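Local coordinates for protein cephalosporin hydroxylase CMCI (Streptomyces clavuligerus, PDB 2BM8) that probably acts in cephamycin biosynthesis, where it is thought to take part in the hydroxylation and methylation that put a methoxy group on the cephalosporin nucleus, at residues Leu96-Arg100 against Asp128-Leu134; Leu80-Val86 against Ala152-Ile158; Leu18-Pro22 against Val90-Gly94. The protein carries 3 engineered substitutions. All blocks are in the same frame, centred on the assembly; numbering follows the deposited sequence.

Interaction 1 of 3, residues Leu96-Arg100 against Asp128-Leu134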
# COMPACT_ATOMS: atom_id res chain seq x y z
N LEU B 96 14.14 0.19 -32.48
CA LEU B 96 14.15 0.54 -33.92
C LEU B 96 13.42 -0.49 -34.80
O LEU B 96 12.57 -0.13 -35.60
CB LEU B 96 15.59 0.62 -34.42
CG LEU B 96 16.37 1.93 -34.32
CD1 LEU B 96 15.90 2.82 -33.20
CD2 LEU B 96 17.84 1.59 -34.19
N ALA B 97 13.78 -1.76 -34.66
CA ALA B 97 13.15 -2.83 -35.41
C ALA B 97 11.67 -2.92 -35.08
O ALA B 97 10.86 -3.23 -35.96
CB ALA B 97 13.82 -4.15 -35.12
N TRP B 98 11.31 -2.66 -33.82
CA TRP B 98 9.93 -2.70 -33.38
C TRP B 98 9.13 -1.60 -34.08
O TRP B 98 8.09 -1.88 -34.66
CB TRP B 98 9.84 -2.55 -31.85
CG TRP B 98 8.44 -2.61 -31.33
CD1 TRP B 98 7.67 -3.72 -31.21
CD2 TRP B 98 7.63 -1.52 -30.91
NE1 TRP B 98 6.43 -3.40 -30.71
CE2 TRP B 98 6.38 -2.05 -30.52
CE3 TRP B 98 7.84 -0.15 -30.80
CZ2 TRP B 98 5.35 -1.25 -30.05
CZ3 TRP B 98 6.82 0.64 -30.32
CH2 TRP B 98 5.59 0.09 -29.96
N PHE B 99 9.64 -0.38 -34.06
CA PHE B 99 8.97 0.74 -34.73
C PHE B 99 8.80 0.47 -36.23
O PHE B 99 7.75 0.77 -36.79
CB PHE B 99 9.77 2.04 -34.57
CG PHE B 99 9.49 2.77 -33.30
CD1 PHE B 99 10.53 3.13 -32.46
CD2 PHE B 99 8.20 3.13 -32.95
CE1 PHE B 99 10.29 3.81 -31.28
CE2 PHE B 99 7.95 3.83 -31.78
CZ PHE B 99 9.00 4.16 -30.94
N ARG B 100 9.84 -0.08 -36.85
CA ARG B 100 9.82 -0.46 -38.25
C ARG B 100 8.77 -1.53 -38.51
O ARG B 100 7.93 -1.39 -39.38
CB ARG B 100 11.19 -0.98 -38.69
CG ARG B 100 11.33 -1.13 -40.20
CD ARG B 100 10.94 -2.52 -40.75
NE ARG B 100 11.48 -3.62 -39.94
CZ ARG B 100 12.76 -3.99 -39.93
NH1 ARG B 100 13.66 -3.37 -40.68
NH2 ARG B 100 13.16 -4.98 -39.16
N ASP B 128 17.88 -7.60 -41.65
CA ASP B 128 16.62 -7.11 -41.10
C ASP B 128 16.67 -5.59 -40.87
O ASP B 128 16.30 -5.09 -39.81
CB ASP B 128 16.31 -7.84 -39.80
CG ASP B 128 14.93 -7.52 -39.25
OD1 ASP B 128 13.94 -7.48 -40.02
OD2 ASP B 128 14.73 -7.27 -38.04
N MET B 129 17.08 -4.86 -41.90
CA MET B 129 17.43 -3.45 -41.77
C MET B 129 16.71 -2.53 -42.77
O MET B 129 17.03 -1.35 -42.86
CB MET B 129 18.94 -3.32 -41.93
CG MET B 129 19.55 -2.19 -41.12
SD MET B 129 19.70 -2.52 -39.33
CE MET B 129 20.97 -1.40 -39.02
N GLU B 130 15.75 -3.07 -43.50
CA GLU B 130 14.94 -2.28 -44.42
C GLU B 130 14.24 -1.13 -43.67
O GLU B 130 13.59 -1.35 -42.67
CB GLU B 130 13.90 -3.17 -45.10
CG GLU B 130 13.22 -2.54 -46.31
CD GLU B 130 12.04 -3.38 -46.83
OE1 GLU B 130 11.16 -3.74 -46.01
OE2 GLU B 130 11.99 -3.66 -48.05
N ASN B 131 14.41 0.09 -44.18
CA ASN B 131 13.82 1.30 -43.61
C ASN B 131 14.29 1.66 -42.19
O ASN B 131 13.59 2.35 -41.45
CB ASN B 131 12.29 1.22 -43.73
CG ASN B 131 11.83 1.08 -45.19
OD1 ASN B 131 12.53 1.48 -46.12
ND2 ASN B 131 10.66 0.49 -45.39
N ILE B 132 15.48 1.18 -41.83
CA ILE B 132 16.15 1.56 -40.59
C ILE B 132 17.52 2.07 -40.96
O ILE B 132 18.29 1.35 -41.58
CB ILE B 132 16.34 0.35 -39.66
CG1 ILE B 132 15.00 -0.23 -39.25
CG2 ILE B 132 17.18 0.76 -38.43
CD1 ILE B 132 15.10 -1.55 -38.50
N THR B 133 17.83 3.30 -40.57
CA THR B 133 19.11 3.92 -40.90
C THR B 133 19.83 4.28 -39.60
O THR B 133 19.25 4.90 -38.73
CB THR B 133 18.88 5.18 -41.78
OG1 THR B 133 18.17 4.83 -42.98
CG2 THR B 133 20.17 5.73 -42.30
N LEU B 134 21.10 3.90 -39.49
CA LEU B 134 21.90 4.17 -38.30
C LEU B 134 22.94 5.26 -38.55
O LEU B 134 23.85 5.07 -39.33
CB LEU B 134 22.63 2.90 -37.88
CG LEU B 134 22.02 2.01 -36.79
CD1 LEU B 134 20.53 1.93 -36.87
CD2 LEU B 134 22.66 0.61 -36.91

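Interaction 2 of 3, residues Leu80-Val86 against Ala152-Ile158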
# COMPACT_ATOMS: atom_id res chain seq x y z
N LEU B 80 -1.26 9.26 -35.72
CA LEU B 80 -0.40 10.22 -36.44
C LEU B 80 0.06 9.73 -37.83
O LEU B 80 0.18 10.51 -38.78
CB LEU B 80 0.83 10.49 -35.57
CG LEU B 80 1.50 11.87 -35.47
CD1 LEU B 80 3.02 11.69 -35.65
CD2 LEU B 80 0.94 12.94 -36.40
N ARG B 81 0.32 8.43 -37.94
CA ARG B 81 0.87 7.82 -39.15
C ARG B 81 2.14 8.56 -39.58
O ARG B 81 2.19 9.17 -40.64
CB ARG B 81 -0.17 7.79 -40.29
CG ARG B 81 -1.41 6.98 -39.92
CD ARG B 81 -2.48 6.94 -41.00
NE ARG B 81 -2.00 6.31 -42.22
CZ ARG B 81 -1.80 5.00 -42.38
NH1 ARG B 81 -2.02 4.15 -41.39
NH2 ARG B 81 -1.36 4.55 -43.54
N PRO B 82 3.17 8.51 -38.74
CA PRO B 82 4.42 9.21 -39.01
C PRO B 82 5.17 8.63 -40.20
O PRO B 82 5.27 7.42 -40.31
CB PRO B 82 5.24 8.99 -37.73
CG PRO B 82 4.70 7.75 -37.14
CD PRO B 82 3.23 7.76 -37.47
N ARG B 83 5.66 9.50 -41.08
CA ARG B 83 6.60 9.11 -42.12
C ARG B 83 8.04 8.91 -41.60
O ARG B 83 8.85 8.25 -42.26
CB ARG B 83 6.58 10.14 -43.26
CG ARG B 83 5.34 10.08 -44.17
CD ARG B 83 5.52 9.24 -45.44
NE ARG B 83 5.77 10.09 -46.61
CZ ARG B 83 6.78 9.96 -47.47
NH1 ARG B 83 7.68 8.99 -47.35
NH2 ARG B 83 6.87 10.81 -48.49
N THR B 84 8.37 9.46 -40.43
CA THR B 84 9.73 9.36 -39.90
C THR B 84 9.72 9.22 -38.38
O THR B 84 9.12 10.03 -37.69
CB THR B 84 10.57 10.61 -40.27
OG1 THR B 84 10.48 10.90 -41.68
CG2 THR B 84 12.06 10.35 -40.03
N ILE B 85 10.39 8.20 -37.86
CA ILE B 85 10.63 8.10 -36.43
C ILE B 85 12.12 8.11 -36.15
O ILE B 85 12.86 7.30 -36.69
CB ILE B 85 9.99 6.82 -35.89
CG1 ILE B 85 8.47 6.93 -35.99
CG2 ILE B 85 10.42 6.58 -34.45
CD1 ILE B 85 7.77 5.63 -35.81
N VAL B 86 12.56 9.05 -35.31
CA VAL B 86 13.95 9.23 -34.92
C VAL B 86 14.18 8.82 -33.46
O VAL B 86 13.49 9.30 -32.56
CB VAL B 86 14.36 10.69 -35.03
CG1 VAL B 86 15.82 10.87 -34.63
CG2 VAL B 86 14.12 11.23 -36.45
N ALA B 152 10.73 13.11 -44.14
CA ALA B 152 9.30 13.32 -44.34
C ALA B 152 8.52 13.42 -43.02
O ALA B 152 9.01 13.03 -41.96
CB ALA B 152 8.72 12.21 -45.20
N HIS B 153 7.31 13.96 -43.13
CA HIS B 153 6.49 14.27 -41.98
C HIS B 153 5.12 13.64 -42.15
O HIS B 153 4.71 13.37 -43.27
CB HIS B 153 6.39 15.79 -41.84
CG HIS B 153 7.69 16.46 -41.57
ND1 HIS B 153 7.89 17.29 -40.49
CD2 HIS B 153 8.87 16.43 -42.24
CE1 HIS B 153 9.13 17.75 -40.50
NE2 HIS B 153 9.75 17.24 -41.56
N PRO B 154 4.38 13.41 -41.07
CA PRO B 154 4.78 13.74 -39.70
C PRO B 154 5.99 12.98 -39.17
O PRO B 154 6.49 12.02 -39.77
CB PRO B 154 3.54 13.36 -38.88
CG PRO B 154 2.43 13.27 -39.83
CD PRO B 154 3.04 12.82 -41.12
N LEU B 155 6.44 13.40 -37.99
CA LEU B 155 7.70 12.97 -37.45
C LEU B 155 7.65 12.86 -35.94
O LEU B 155 7.13 13.74 -35.26
CB LEU B 155 8.76 13.98 -37.85
CG LEU B 155 10.21 13.69 -37.48
CD1 LEU B 155 11.12 13.94 -38.71
CD2 LEU B 155 10.65 14.54 -36.30
N ILE B 156 8.15 11.75 -35.41
CA ILE B 156 8.31 11.59 -33.97
C ILE B 156 9.80 11.55 -33.65
O ILE B 156 10.52 10.69 -34.15
CB ILE B 156 7.63 10.29 -33.49
CG1 ILE B 156 6.16 10.28 -33.86
CG2 ILE B 156 7.83 10.11 -31.97
CD1 ILE B 156 5.48 8.96 -33.58
N PHE B 157 10.25 12.48 -32.83
CA PHE B 157 11.63 12.56 -32.36
C PHE B 157 11.66 12.09 -30.91
O PHE B 157 10.99 12.66 -30.06
CB PHE B 157 12.12 14.01 -32.48
CG PHE B 157 13.59 14.18 -32.18
CD1 PHE B 157 14.49 14.45 -33.21
CD2 PHE B 157 14.07 14.05 -30.88
CE1 PHE B 157 15.84 14.60 -32.94
CE2 PHE B 157 15.43 14.19 -30.61
CZ PHE B 157 16.31 14.47 -31.64
N ILE B 158 12.45 11.07 -30.62
CA ILE B 158 12.47 10.46 -29.29
C ILE B 158 13.87 10.55 -28.69
O ILE B 158 14.83 10.01 -29.24
CB ILE B 158 12.02 8.98 -29.33
CG1 ILE B 158 10.70 8.87 -30.08
CG2 ILE B 158 11.88 8.42 -27.91
CD1 ILE B 158 10.23 7.47 -30.27

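Interaction 3 of 3, residues Leu18-Pro22 against Val90-Gly94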
# COMPACT_ATOMS: atom_id res chain seq x y z
N LEU B 18 20.38 -0.41 -18.49
CA LEU B 18 20.64 -1.20 -19.68
C LEU B 18 20.79 -2.67 -19.34
O LEU B 18 20.08 -3.50 -19.89
CB LEU B 18 21.92 -0.73 -20.38
CG LEU B 18 22.07 0.75 -20.75
CD1 LEU B 18 23.47 0.99 -21.31
CD2 LEU B 18 21.00 1.20 -21.73
N GLY B 19 21.71 -2.99 -18.46
CA GLY B 19 22.03 -4.36 -18.14
C GLY B 19 23.39 -4.70 -18.69
O GLY B 19 24.00 -3.87 -19.35
N GLU B 20 23.85 -5.92 -18.43
CA GLU B 20 25.21 -6.35 -18.77
C GLU B 20 25.40 -6.70 -20.23
O GLU B 20 26.52 -6.64 -20.75
CB GLU B 20 25.58 -7.58 -17.95
CG GLU B 20 26.08 -7.27 -16.55
CD GLU B 20 25.69 -8.33 -15.53
OE1 GLU B 20 24.48 -8.67 -15.46
OE2 GLU B 20 26.58 -8.80 -14.79
N ASP B 21 24.32 -7.08 -20.90
CA ASP B 21 24.41 -7.76 -22.19
C ASP B 21 23.30 -7.27 -23.13
O ASP B 21 22.13 -7.50 -22.86
CB ASP B 21 24.28 -9.28 -21.96
CG ASP B 21 24.71 -10.11 -23.17
OD1 ASP B 21 24.94 -9.55 -24.27
OD2 ASP B 21 24.83 -11.36 -23.09
N PRO B 22 23.67 -6.64 -24.25
CA PRO B 22 22.66 -6.19 -25.22
C PRO B 22 21.94 -7.33 -25.95
O PRO B 22 20.83 -7.16 -26.44
CB PRO B 22 23.49 -5.37 -26.21
CG PRO B 22 24.88 -5.94 -26.10
CD PRO B 22 25.04 -6.31 -24.67
N VAL B 90 20.44 4.55 -29.09
CA VAL B 90 20.06 3.32 -29.79
C VAL B 90 20.23 2.04 -28.95
O VAL B 90 19.31 1.20 -28.92
CB VAL B 90 20.85 3.17 -31.10
CG1 VAL B 90 20.61 1.82 -31.75
CG2 VAL B 90 20.50 4.28 -32.05
N TYR B 91 21.40 1.89 -28.31
CA TYR B 91 21.78 0.66 -27.59
C TYR B 91 21.76 -0.60 -28.49
O TYR B 91 22.56 -0.69 -29.41
CB TYR B 91 20.94 0.48 -26.31
CG TYR B 91 21.40 -0.66 -25.38
CD1 TYR B 91 22.71 -0.76 -24.94
CD2 TYR B 91 20.50 -1.65 -24.97
CE1 TYR B 91 23.12 -1.82 -24.11
CE2 TYR B 91 20.90 -2.70 -24.14
CZ TYR B 91 22.20 -2.78 -23.71
OH TYR B 91 22.56 -3.83 -22.88
N ASN B 92 20.85 -1.55 -28.25
CA ASN B 92 20.80 -2.81 -29.01
C ASN B 92 19.97 -2.74 -30.29
O ASN B 92 20.05 -3.64 -31.12
CB ASN B 92 20.26 -3.94 -28.13
CG ASN B 92 18.79 -3.82 -27.89
OD1 ASN B 92 18.33 -2.79 -27.41
ND2 ASN B 92 18.03 -4.86 -28.22
N GLY B 93 19.12 -1.71 -30.40
CA GLY B 93 18.38 -1.45 -31.63
C GLY B 93 17.02 -2.10 -31.67
O GLY B 93 16.31 -2.02 -32.68
N GLY B 94 16.64 -2.73 -30.57
CA GLY B 94 15.39 -3.46 -30.49
C GLY B 94 14.22 -2.55 -30.81
O GLY B 94 13.39 -2.87 -31.67
O HOH W 1 19.08 -7.54 -28.20

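Interaction 1 of 3, residues Leu96-Arg100 against Asp128-Leu134
L96, A97 and R100 face I132 and its neighbours where the helix segment 96-100 runs back past strand 132-134, the two axes 9.7 Å apart at their closest and 152° from parallel, which is close to antiparallel. A type II turn from M129 to I132, closed by I132 N to M129 O, leads into the strand and leaves the carbonyls of D128 and E130 within reach of one arginine. That arginine, R100, does most of the work. Its CG lies anti to the backbone N (chi1 -168°), and bends at chi2 and chi3 then curl the chain around the E130 carbonyl. R100 NH1 gives its shorter hydrogen bond to E130 O, 2.8 Å, with the acceptor practically in the guanidinium plane. D128 is held twice. D128 O takes a bond from R100 NH2 at 3.2 Å and a weak one from R100 NH1, while D128 OD1 forms a salt bridge with the same NH2 at 2.8 Å. The carboxylate is turned 58° from the guanidinium, so the two planes do not lie flush. I132 CD1 lies over one face of the R100 guanidinium, 3.2 Å from its NH1, and also reaches A97 CA at 3.9 Å. Beyond this polar patch the contact turns greasy, with L96 CD2 meeting L134 CD1 at 3.8 Å. Both acids have further partners: D128 OD2 a salt bridge to R59, E130 OE1 one to K104. This is a helix laid on the sheet of a Rossmann-like methyltransferase fold. Helix 94-106 links strand 84-88 to strand 111-116, and L96, F99 and R100 all touch V112 of the latter, which lies beside strand 132-136 at the sheet's margin within the chain.

Interaction 2 of 3, residues Leu80-Val86 against Ala152-Ile158
T84, I85 and V86 pair in parallel with L155, I156 and F157, the two strands only 6° from exactly aligned. The backbone ladder is the tight part: I156 N bonds to T84 O at 3.0 Å, V86 N to I156 O at 2.9 Å with an almost straight N-H...O of 174°, and I158 N to V86 O at 2.8 Å. T84 adds a side-chain rung. With OG1 anti to its carbonyl carbon (chi1 -50°), the T84 hydroxyl OG1 donates to A152 O at 2.6 Å, while CB rests on L155 CD1. An alanine here would remove that hydroxyl and would probably leave A152 O without this donor, so the loop before L155 could shift. I156 lies on the other face of the sheet, where its CD1 packs on P82 CG at 3.8 Å. L80 CD2 packs as closely on CB of P154, which follows a cis peptide, at 3.6 Å. Toward solvent the contact slackens: the exposed R83 lays one guanidinium face over A152 CB, and its bond from N to P154 O is weak. These are two inner strands of the Rossmann-like sheet: strand 84-88 also pairs with 111-116 and strand 155-159 with 182-185, while helices 67-80 and 94-106 pack against I85 and I158.

Interaction 3 of 3, residues Leu18-Pro22 against Val90-Gly94
Y91 reaches out of the glycine-containing loop after strand 84-88 and lies between L18 and P22 of the N-terminal region. In class I methyltransferases, whose fold this chain shares, the equivalent loop forms part of the S-adenosylmethionine site; the present structure is an apo form. V90 to G93 makes a type II' turn closed by G93 N to V90 O. G93 occupies the N-cap position of helix 94-106, with backbone angles at which a side chain would jam against the carbonyl O of N92. Y91 has the largest share of the contact. Its ring extends with CG anti to the backbone N (chi1 -172°), away from the turn and in among the residues of 18-22. L18 settles over one face: L18 CD2 stands 4.1 Å from the Y91 ring centroid and 12° off the normal, a CH-pi contact, while L18 CB lies 3.9 Å from Y91 CZ. The two side chains run past each other in opposite directions, which lets the leucine follow the length of the ring. P22 crosses the tyrosine at about a right angle, P22 CB 3.8 Å from Y91 CZ. Y91 OH comes within 3.3 Å of P22 N, but the proline nitrogen, a tertiary amide, carries no hydrogen, so this is contact without a bond. The backbone near the ring is tied down by R62, which bonds L18 O and D21 O, and E20 OE2 binds the backbone N of L199 in the second subunit. N92 CB packs beside P22, 3.7 Å from P22 O. A water bridges the polar groups of the two segments, donating to P22 O and accepting from N92 ND2 at 2.9 Å, an amide nitrogen that also bonds R62 O.

In the fold
Interactions 1 and 2 belong to the same Rossmann-like sheet, the first laying helix 94-106 by its margin, the second pairing two inner strands. They meet through F99, whose CZ packs on I158 CD1 and whose CD2 packs on I85 CD1. Interaction 3 sits at the loop that opens helix 94-106 and touches interaction 1 through V90 CG1 and L96 CD2. All three are partly buried: I85, I156 and I158 of interaction 2 lie under helices, whereas its R83 end and E130 of interaction 1 are exposed. Chemistry follows place: backbone ladder and aliphatics in interaction 2, an arginine hub over a turn in interaction 1, aromatic packing with a bridging water in interaction 3, whose N-terminal side reaches a neighbouring subunit.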